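Local coordinates for protein-L-isoaspartate O-methyltransferase beta-aspartate methyltransferase (Plasmodium falciparum, PDB 2PBF) that probably methylates isoaspartyl residues of damaged proteins, drawing the methyl group from S-adenosylmethionine, and is bound here to the spent cofactor S-adenosyl-L-homocysteine, at residues N103-K108 / L137-F142; I166-S171 / G187-P192. All blocks are in the same frame, centred on the assembly; numbering follows the deposited sequence.

Contact 1 of 2, residues N103-K108 / L137-F142; sequences NVLENK and LKIDNF
Val104 lays one methyl, CG2, against the end of Ile139, 3.8 Å from its CD1, and the two side chains cross at about a right angle. The same CD1 lies 4.0 Å from Leu105 CD2, so the tip of Ile139 is touched by two neighbouring residues of 103-108, one buried and one at the surface. Ile139 reaches them because its CG1 is held between the backbone N and the carbonyl carbon (chi1 68°), with the chain beyond extended. Phe142 adds its CB to the same Val104 methyl, 4.3 Å from CG2, while its ring runs inward to Ala99 and Thr95 of helix 93-101.

The polar part of the contact belongs to Asn141. Its ND2 donates to Val104 O at 2.9 Å; the bond lies in the carbonyl plane, on a lone pair, and the acceptor is close to the plane of the amide, so the donor group is well aligned although the N-H...O angle is 152°. ND2 also gives a hydrogen bond to Ser110 O, and two backbone carbonyls of the loop before strand 111-116 thus fix the rotation of the amide.

Within 103-108, Asn103 ends helix 93-101 in a Schellman motif. Its OD1 accepts from Glu106 N at 3.2 Å, an Asx motif in which the donor stands well above the carbonyl plane, and its ND2 donates to Glu106 OE1 at 3.0 Å. A Schellman end followed by an Asx motif, tied by an asparagine to the loop leading into the edge strand 142-146, belongs here to the helix-to-strand connections of a Rossmann-like methyltransferase fold.

Contact 2 of 2, residues I166-S171 / G187-P192; sequences IHVGAS and GKLIIP. With SAH (S-adenosyl-L-homocysteine), chain C.
Leu189 and Val168 meet obliquely on one face of the sheet, with Leu189 CD2 only 3.5 Å from Val168 CG2, tighter than usual van der Waals contact. The same CD2 lies 3.8 Å from Ile166 CG2, so this one methyl touches two residues of the neighbouring strand. Leu189 CG stands opposite its own backbone N (chi1 -155°), which swings the branch across toward that strand. Ile191 comes alongside Val168, and Leu179 of helix 177-182 packs over this face.

On the other face, beside Ile190, the His167 ring turns one edge to the cofactor, with SAH N near its plane; its ND1 is hydrogen-bonded to Asp86. Between the faces the strands run parallel, 3° apart, joined by Ile166 N to Lys188 O (2.9 Å), Ile190 N to Ile166 O (2.9 Å) and Val168 N to Ile190 O (3.0 Å). Beyond Val168 the chain bows away from 187-192 and returns at Ser171: Gly169 O approaches SAH C5' to 3.2 Å, while Pro192 CD lies 3.4 Å from Val168 O.

Proline has no N-H to continue the pairing, and Ala170 O is buried without a polar partner; bonds between these segments stop at Ile190 O, and carbon-to-oxygen contacts follow.

Overall arrangement
Contact 2 is buried near the middle of the mixed sheet, where strands 163-168 and 187-195 lie side by side, whereas contact 1 is partly buried, its centre about 17 Å from that of the chain, where two loops meet beside the edge strand 142-146. Their centres are about 22 Å apart, their nearest atoms about 12 Å, and they share no segment. Both combine apolar packing with backbone carbonyls as acceptors, but the donors differ: a side-chain amide joins the loops of contact 1, main-chain N-H groups the strands of contact 2. Contact 2 borders the cofactor through Gly169 and Ala170, while the Phe142 side chain of contact 1 stays about 12 Å from it.

Contact 1 of 2, residues N103-K108 / L137-F142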
ATOM      1  N   ASN A 103      -4.282 -11.092   8.109  1.00 30.84           N
ATOM      2  CA  ASN A 103      -3.952 -11.839   9.304  1.00 31.25           C
ATOM      3  C   ASN A 103      -2.645 -12.592   9.203  1.00 31.45           C
ATOM      4  O   ASN A 103      -2.591 -13.792   9.487  1.00 31.79           O
ATOM      5  CB  ASN A 103      -5.095 -12.803   9.669  1.00 31.93           C
ATOM      6  CG  ASN A 103      -5.113 -13.177  11.160  1.00 33.26           C
ATOM      7  OD1 ASN A 103      -4.218 -12.817  11.957  1.00 34.50           O
ATOM      8  ND2 ASN A 103      -6.140 -13.915  11.538  1.00 35.93           N
ATOM      9  N   VAL A 104      -1.585 -11.900   8.785  1.00 32.16           N
ATOM     10  CA  VAL A 104      -0.249 -12.495   8.720  1.00 32.68           C
ATOM     11  C   VAL A 104       0.190 -13.073  10.060  1.00 33.21           C
ATOM     12  O   VAL A 104       1.038 -13.974  10.104  1.00 33.78           O
ATOM     13  CB  VAL A 104       0.833 -11.511   8.198  1.00 32.65           C
ATOM     14  CG1 VAL A 104       0.554 -11.131   6.749  1.00 31.70           C
ATOM     15  CG2 VAL A 104       0.900 -10.289   9.072  1.00 33.48           C
ATOM     16  N   LEU A 105      -0.385 -12.574  11.150  1.00 33.90           N
ATOM     17  CA  LEU A 105       0.006 -13.032  12.498  1.00 34.90           C
ATOM     18  C   LEU A 105      -0.480 -14.456  12.823  1.00 35.53           C
ATOM     19  O   LEU A 105       0.266 -15.244  13.414  1.00 36.16           O
ATOM     20  CB  LEU A 105      -0.461 -12.038  13.577  1.00 35.07           C
ATOM     21  CG  LEU A 105       0.302 -10.713  13.735  1.00 34.70           C
ATOM     22  CD1 LEU A 105      -0.438  -9.812  14.749  1.00 36.52           C
ATOM     23  CD2 LEU A 105       1.740 -10.942  14.166  1.00 35.94           C
ATOM     24  N   GLU A 106      -1.707 -14.781  12.415  1.00 35.75           N
ATOM     25  CA  GLU A 106      -2.295 -16.113  12.632  1.00 36.52           C
ATOM     26  C   GLU A 106      -2.184 -17.031  11.403  1.00 35.55           C
ATOM     27  O   GLU A 106      -2.049 -18.254  11.549  1.00 35.62           O
ATOM     28  CB  GLU A 106      -3.762 -16.016  13.081  1.00 36.43           C
ATOM     29  CG  GLU A 106      -3.974 -15.538  14.513  1.00 38.06           C
ATOM     30  CD  GLU A 106      -5.461 -15.286  14.873  1.00 39.31           C
ATOM     31  OE1 GLU A 106      -6.388 -15.596  14.063  1.00 42.32           O
ATOM     32  OE2 GLU A 106      -5.702 -14.750  15.981  1.00 44.05           O
ATOM     33  N   ASN A 107      -2.216 -16.447  10.207  1.00 34.15           N
ATOM     34  CA  ASN A 107      -2.194 -17.213   8.965  1.00 32.93           C
ATOM     35  C   ASN A 107      -0.797 -17.236   8.323  1.00 33.06           C
ATOM     36  O   ASN A 107      -0.308 -16.227   7.786  1.00 32.90           O
ATOM     37  CB  ASN A 107      -3.264 -16.685   8.015  1.00 32.25           C
ATOM     38  CG  ASN A 107      -3.594 -17.640   6.878  1.00 30.98           C
ATOM     39  OD1 ASN A 107      -2.730 -18.289   6.320  1.00 30.94           O
ATOM     40  ND2 ASN A 107      -4.868 -17.710   6.526  1.00 33.08           N
ATOM     41  N   LYS A 108      -0.160 -18.406   8.356  1.00 32.61           N
ATOM     42  CA  LYS A 108       1.230 -18.552   7.886  1.00 33.06           C
ATOM     43  C   LYS A 108       1.334 -18.543   6.378  1.00 31.86           C
ATOM     44  O   LYS A 108       2.423 -18.371   5.833  1.00 32.65           O
ATOM     45  CB  LYS A 108       1.865 -19.843   8.444  1.00 32.95           C
ATOM     46  CG  LYS A 108       1.998 -19.849   9.964  1.00 34.00           C
ATOM     47  CD  LYS A 108       2.413 -21.223  10.497  1.00 35.42           C
ATOM     48  CE  LYS A 108       2.094 -21.330  11.994  1.00 38.18           C
ATOM     49  NZ  LYS A 108       0.591 -21.380  12.145  1.00 38.30           N
ATOM     50  N   LEU A 137       7.362  -7.547  13.335  1.00 35.31           N
ATOM     51  CA  LEU A 137       8.743  -7.689  12.864  1.00 36.83           C
ATOM     52  C   LEU A 137       9.444  -8.872  13.515  1.00 37.04           C
ATOM     53  O   LEU A 137      10.672  -8.977  13.490  1.00 37.37           O
ATOM     54  CB  LEU A 137       9.557  -6.388  12.961  1.00 37.73           C
ATOM     55  CG  LEU A 137       8.781  -5.075  12.862  1.00 38.53           C
ATOM     56  CD1 LEU A 137       8.645  -4.519  14.263  1.00 39.54           C
ATOM     57  CD2 LEU A 137       9.468  -4.073  11.980  1.00 40.99           C
ATOM     58  N   LYS A 138       8.631  -9.771  14.062  1.00 37.36           N
ATOM     59  CA  LYS A 138       9.104 -11.047  14.589  1.00 37.87           C
ATOM     60  C   LYS A 138       8.728 -12.213  13.654  1.00 37.51           C
ATOM     61  O   LYS A 138       9.141 -13.343  13.872  1.00 37.79           O
ATOM     62  CB  LYS A 138       8.533 -11.289  15.993  1.00 38.68           C
ATOM     63  CG  LYS A 138       8.995 -10.289  17.082  1.00 39.47           C
ATOM     64  CD  LYS A 138      10.536 -10.147  17.140  1.00 42.07           C
ATOM     65  CE  LYS A 138      10.973  -9.110  18.181  1.00 43.04           C
ATOM     66  NZ  LYS A 138      11.013  -9.648  19.588  1.00 45.49           N
ATOM     67  N   ILE A 139       7.952 -11.942  12.606  1.00 36.57           N
ATOM     68  CA  ILE A 139       7.425 -13.022  11.796  1.00 35.97           C
ATOM     69  C   ILE A 139       8.075 -13.147  10.423  1.00 35.94           C
ATOM     70  O   ILE A 139       8.701 -12.213   9.936  1.00 36.61           O
ATOM     71  CB  ILE A 139       5.897 -12.966  11.724  1.00 35.75           C
ATOM     72  CG1 ILE A 139       5.444 -11.720  10.922  1.00 34.48           C
ATOM     73  CG2 ILE A 139       5.338 -13.030  13.155  1.00 34.16           C
ATOM     74  CD1 ILE A 139       3.969 -11.465  10.917  1.00 33.22           C
ATOM     75  N   ASP A 140       7.913 -14.312   9.808  1.00 35.59           N
ATOM     76  CA  ASP A 140       8.551 -14.601   8.530  1.00 35.15           C
ATOM     77  C   ASP A 140       7.755 -14.047   7.364  1.00 34.01           C
ATOM     78  O   ASP A 140       8.306 -13.852   6.278  1.00 33.49           O
ATOM     79  CB  ASP A 140       8.674 -16.114   8.313  1.00 36.31           C
ATOM     80  CG  ASP A 140       9.850 -16.739   9.071  1.00 39.35           C
ATOM     81  OD1 ASP A 140      10.851 -16.031   9.341  1.00 42.20           O
ATOM     82  OD2 ASP A 140       9.758 -17.958   9.378  1.00 42.62           O
ATOM     83  N   ASN A 141       6.447 -13.858   7.573  1.00 32.40           N
ATOM     84  CA  ASN A 141       5.558 -13.513   6.477  1.00 31.41           C
ATOM     85  C   ASN A 141       5.111 -12.026   6.430  1.00 30.81           C
ATOM     86  O   ASN A 141       4.084 -11.704   5.852  1.00 29.93           O
ATOM     87  CB  ASN A 141       4.361 -14.492   6.430  1.00 31.04           C
ATOM     88  CG  ASN A 141       3.527 -14.463   7.686  1.00 29.60           C
ATOM     89  OD1 ASN A 141       4.001 -14.087   8.746  1.00 29.92           O
ATOM     90  ND2 ASN A 141       2.279 -14.830   7.569  1.00 31.92           N
ATOM     91  N   PHE A 142       5.883 -11.150   7.067  1.00 29.92           N
ATOM     92  CA  PHE A 142       5.736  -9.711   6.920  1.00 29.52           C
ATOM     93  C   PHE A 142       7.134  -9.123   6.854  1.00 30.39           C
ATOM     94  O   PHE A 142       7.989  -9.467   7.676  1.00 30.30           O
ATOM     95  CB  PHE A 142       4.920  -9.098   8.082  1.00 29.36           C
ATOM     96  CG  PHE A 142       4.823  -7.585   8.016  1.00 28.92           C
ATOM     97  CD1 PHE A 142       3.767  -6.984   7.342  1.00 24.19           C
ATOM     98  CD2 PHE A 142       5.829  -6.767   8.551  1.00 25.57           C
ATOM     99  CE1 PHE A 142       3.683  -5.573   7.212  1.00 25.04           C
ATOM    100  CE2 PHE A 142       5.751  -5.349   8.429  1.00 25.76           C
ATOM    101  CZ  PHE A 142       4.657  -4.759   7.786  1.00 24.51           C
TER

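Contact 2 of 2, residues I166-S171 / G187-P192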
ATOM      1  N   ILE A 166      -1.372  -6.010  -5.486  1.00 27.82           N
ATOM      2  CA  ILE A 166      -0.218  -5.132  -5.643  1.00 27.76           C
ATOM      3  C   ILE A 166      -0.653  -3.686  -5.505  1.00 27.58           C
ATOM      4  O   ILE A 166      -1.469  -3.197  -6.267  1.00 27.69           O
ATOM      5  CB  ILE A 166       0.537  -5.324  -7.010  1.00 27.91           C
ATOM      6  CG1 ILE A 166       0.808  -6.820  -7.271  1.00 29.81           C
ATOM      7  CG2 ILE A 166       1.830  -4.448  -7.021  1.00 27.17           C
ATOM      8  CD1 ILE A 166       1.695  -7.131  -8.484  1.00 28.80           C
ATOM      9  N   HIS A 167      -0.120  -3.006  -4.516  1.00 28.19           N
ATOM     10  CA  HIS A 167      -0.438  -1.615  -4.349  1.00 28.62           C
ATOM     11  C   HIS A 167       0.812  -0.831  -4.646  1.00 28.75           C
ATOM     12  O   HIS A 167       1.900  -1.165  -4.188  1.00 28.64           O
ATOM     13  CB  HIS A 167      -0.940  -1.329  -2.946  1.00 29.17           C
ATOM     14  CG  HIS A 167      -1.114   0.125  -2.678  1.00 30.46           C
ATOM     15  ND1 HIS A 167      -0.133   0.892  -2.091  1.00 30.93           N
ATOM     16  CD2 HIS A 167      -2.131   0.968  -2.970  1.00 31.92           C
ATOM     17  CE1 HIS A 167      -0.541   2.143  -2.020  1.00 30.24           C
ATOM     18  NE2 HIS A 167      -1.754   2.212  -2.537  1.00 33.42           N
ATOM     19  N   VAL A 168       0.664   0.209  -5.448  1.00 29.09           N
ATOM     20  CA  VAL A 168       1.800   1.026  -5.753  1.00 28.71           C
ATOM     21  C   VAL A 168       1.438   2.442  -5.315  1.00 28.61           C
ATOM     22  O   VAL A 168       0.492   3.019  -5.828  1.00 27.43           O
ATOM     23  CB  VAL A 168       2.128   0.965  -7.258  1.00 29.17           C
ATOM     24  CG1 VAL A 168       3.469   1.557  -7.514  1.00 29.50           C
ATOM     25  CG2 VAL A 168       2.053  -0.496  -7.782  1.00 27.85           C
ATOM     26  N   GLY A 169       2.216   2.990  -4.380  1.00 27.66           N
ATOM     27  CA  GLY A 169       1.863   4.261  -3.748  1.00 28.61           C
ATOM     28  C   GLY A 169       2.606   5.459  -4.337  1.00 29.17           C
ATOM     29  O   GLY A 169       2.720   6.487  -3.682  1.00 28.85           O
ATOM     30  N   ALA A 170       3.081   5.307  -5.581  1.00 29.48           N
ATOM     31  CA  ALA A 170       3.819   6.324  -6.285  1.00 29.46           C
ATOM     32  C   ALA A 170       3.492   6.195  -7.762  1.00 30.86           C
ATOM     33  O   ALA A 170       3.193   5.101  -8.254  1.00 30.71           O
ATOM     34  CB  ALA A 170       5.332   6.202  -6.025  1.00 29.49           C
ATOM     35  N   SER A 171       3.501   7.338  -8.450  1.00 31.32           N
ATOM     36  CA  SER A 171       3.086   7.432  -9.830  1.00 32.25           C
ATOM     37  C   SER A 171       4.192   7.047 -10.811  1.00 33.22           C
ATOM     38  O   SER A 171       5.350   7.438 -10.658  1.00 32.21           O
ATOM     39  CB  SER A 171       2.650   8.858 -10.120  1.00 32.21           C
ATOM     40  OG  SER A 171       2.258   8.962 -11.454  1.00 31.82           O
ATOM     41  N   GLY A 187      -5.479 -11.603  -9.602  1.00 39.86           N
ATOM     42  CA  GLY A 187      -4.932 -10.566  -8.735  1.00 38.06           C
ATOM     43  C   GLY A 187      -5.312  -9.190  -9.256  1.00 37.02           C
ATOM     44  O   GLY A 187      -5.592  -9.034 -10.479  1.00 36.43           O
ATOM     45  N   LYS A 188      -5.348  -8.210  -8.341  1.00 34.90           N
ATOM     46  CA  LYS A 188      -5.497  -6.785  -8.677  1.00 33.93           C
ATOM     47  C   LYS A 188      -4.262  -5.939  -8.360  1.00 33.65           C
ATOM     48  O   LYS A 188      -3.633  -6.107  -7.306  1.00 32.75           O
ATOM     49  CB  LYS A 188      -6.731  -6.188  -7.990  1.00 34.70           C
ATOM     50  CG  LYS A 188      -7.992  -6.386  -8.805  1.00 34.85           C
ATOM     51  CD  LYS A 188      -9.253  -6.383  -7.994  1.00 36.31           C
ATOM     52  CE  LYS A 188     -10.425  -6.642  -8.950  1.00 37.95           C
ATOM     53  NZ  LYS A 188     -11.733  -6.359  -8.307  1.00 41.00           N
ATOM     54  N   LEU A 189      -3.945  -5.021  -9.275  1.00 32.73           N
ATOM     55  CA  LEU A 189      -2.849  -4.053  -9.142  1.00 32.46           C
ATOM     56  C   LEU A 189      -3.489  -2.678  -9.230  1.00 31.64           C
ATOM     57  O   LEU A 189      -4.230  -2.390 -10.176  1.00 32.09           O
ATOM     58  CB  LEU A 189      -1.868  -4.194 -10.307  1.00 32.11           C
ATOM     59  CG  LEU A 189      -0.370  -3.839 -10.408  1.00 33.49           C
ATOM     60  CD1 LEU A 189       0.020  -3.905 -11.911  1.00 33.75           C
ATOM     61  CD2 LEU A 189       0.090  -2.516  -9.812  1.00 31.01           C
ATOM     62  N   ILE A 190      -3.223  -1.863  -8.224  1.00 30.24           N
ATOM     63  CA  ILE A 190      -3.670  -0.472  -8.130  1.00 29.93           C
ATOM     64  C   ILE A 190      -2.442   0.415  -8.287  1.00 29.72           C
ATOM     65  O   ILE A 190      -1.494   0.315  -7.525  1.00 28.87           O
ATOM     66  CB  ILE A 190      -4.339  -0.204  -6.746  1.00 29.76           C
ATOM     67  CG1 ILE A 190      -5.663  -0.961  -6.619  1.00 29.53           C
ATOM     68  CG2 ILE A 190      -4.489   1.315  -6.451  1.00 31.73           C
ATOM     69  CD1 ILE A 190      -6.721  -0.535  -7.619  1.00 34.92           C
ATOM     70  N   ILE A 191      -2.454   1.277  -9.293  1.00 30.16           N
ATOM     71  CA  ILE A 191      -1.269   2.048  -9.604  1.00 31.02           C
ATOM     72  C   ILE A 191      -1.606   3.366 -10.299  1.00 30.54           C
ATOM     73  O   ILE A 191      -2.432   3.384 -11.198  1.00 30.43           O
ATOM     74  CB  ILE A 191      -0.273   1.200 -10.482  1.00 30.47           C
ATOM     75  CG1 ILE A 191       0.932   2.031 -10.908  1.00 30.45           C
ATOM     76  CG2 ILE A 191      -1.004   0.531 -11.680  1.00 32.49           C
ATOM     77  CD1 ILE A 191       2.045   1.204 -11.566  1.00 30.81           C
ATOM     78  N   PRO A 192      -0.976   4.479  -9.867  1.00 30.86           N
ATOM     79  CA  PRO A 192      -1.132   5.706 -10.671  1.00 30.88           C
ATOM     80  C   PRO A 192      -0.178   5.692 -11.869  1.00 31.80           C
ATOM     81  O   PRO A 192       0.994   5.396 -11.704  1.00 31.46           O
ATOM     82  CB  PRO A 192      -0.755   6.824  -9.690  1.00 30.11           C
ATOM     83  CG  PRO A 192      -0.606   6.120  -8.305  1.00 29.49           C
ATOM     84  CD  PRO A 192      -0.159   4.731  -8.665  1.00 30.51           C
TER
HETATM   85  N   SAH C 301       1.996   4.203   0.948  1.00 26.69           N
HETATM   86  CA  SAH C 301       2.945   5.268   1.361  1.00 25.82           C
HETATM   87  CB  SAH C 301       3.179   6.198   0.197  1.00 25.87           C
HETATM   88  CG  SAH C 301       4.464   6.976   0.444  1.00 26.37           C
HETATM   89  SD  SAH C 301       4.826   8.099  -0.909  1.00 30.06           S
HETATM   90  C   SAH C 301       2.486   6.048   2.598  1.00 26.11           C
HETATM   91  O   SAH C 301       1.315   6.427   2.662  1.00 24.73           O
HETATM   92  OXT SAH C 301       3.278   6.299   3.542  1.00 24.57           O
HETATM   93  C5' SAH C 301       5.481   6.861  -2.055  1.00 30.80           C
HETATM   94  C4' SAH C 301       6.754   6.140  -1.610  1.00 30.88           C
HETATM   95  O4' SAH C 301       7.263   5.483  -2.737  1.00 32.06           O
HETATM   96  C3' SAH C 301       7.889   7.003  -1.077  1.00 30.09           C
HETATM   97  O3' SAH C 301       8.199   6.593   0.246  1.00 28.25           O
HETATM   98  C2' SAH C 301       9.042   6.762  -2.040  1.00 30.61           C
HETATM   99  O2' SAH C 301      10.292   6.738  -1.388  1.00 30.16           O
HETATM  100  C1' SAH C 301       8.675   5.409  -2.612  1.00 30.67           C
HETATM  101  N9  SAH C 301       9.212   5.108  -3.958  1.00 31.12           N
HETATM  102  C8  SAH C 301       9.339   5.988  -4.994  1.00 31.73           C
HETATM  103  N7  SAH C 301       9.817   5.311  -6.063  1.00 32.36           N
HETATM  104  C5  SAH C 301      10.024   4.019  -5.725  1.00 29.82           C
HETATM  105  C6  SAH C 301      10.526   2.917  -6.427  1.00 31.26           C
HETATM  106  N6  SAH C 301      10.924   2.994  -7.690  1.00 29.90           N
HETATM  107  N1  SAH C 301      10.587   1.696  -5.804  1.00 32.96           N
HETATM  108  C2  SAH C 301      10.187   1.573  -4.487  1.00 30.97           C
HETATM  109  N3  SAH C 301       9.714   2.673  -3.818  1.00 30.07           N
HETATM  110  C4  SAH C 301       9.630   3.882  -4.414  1.00 29.94           C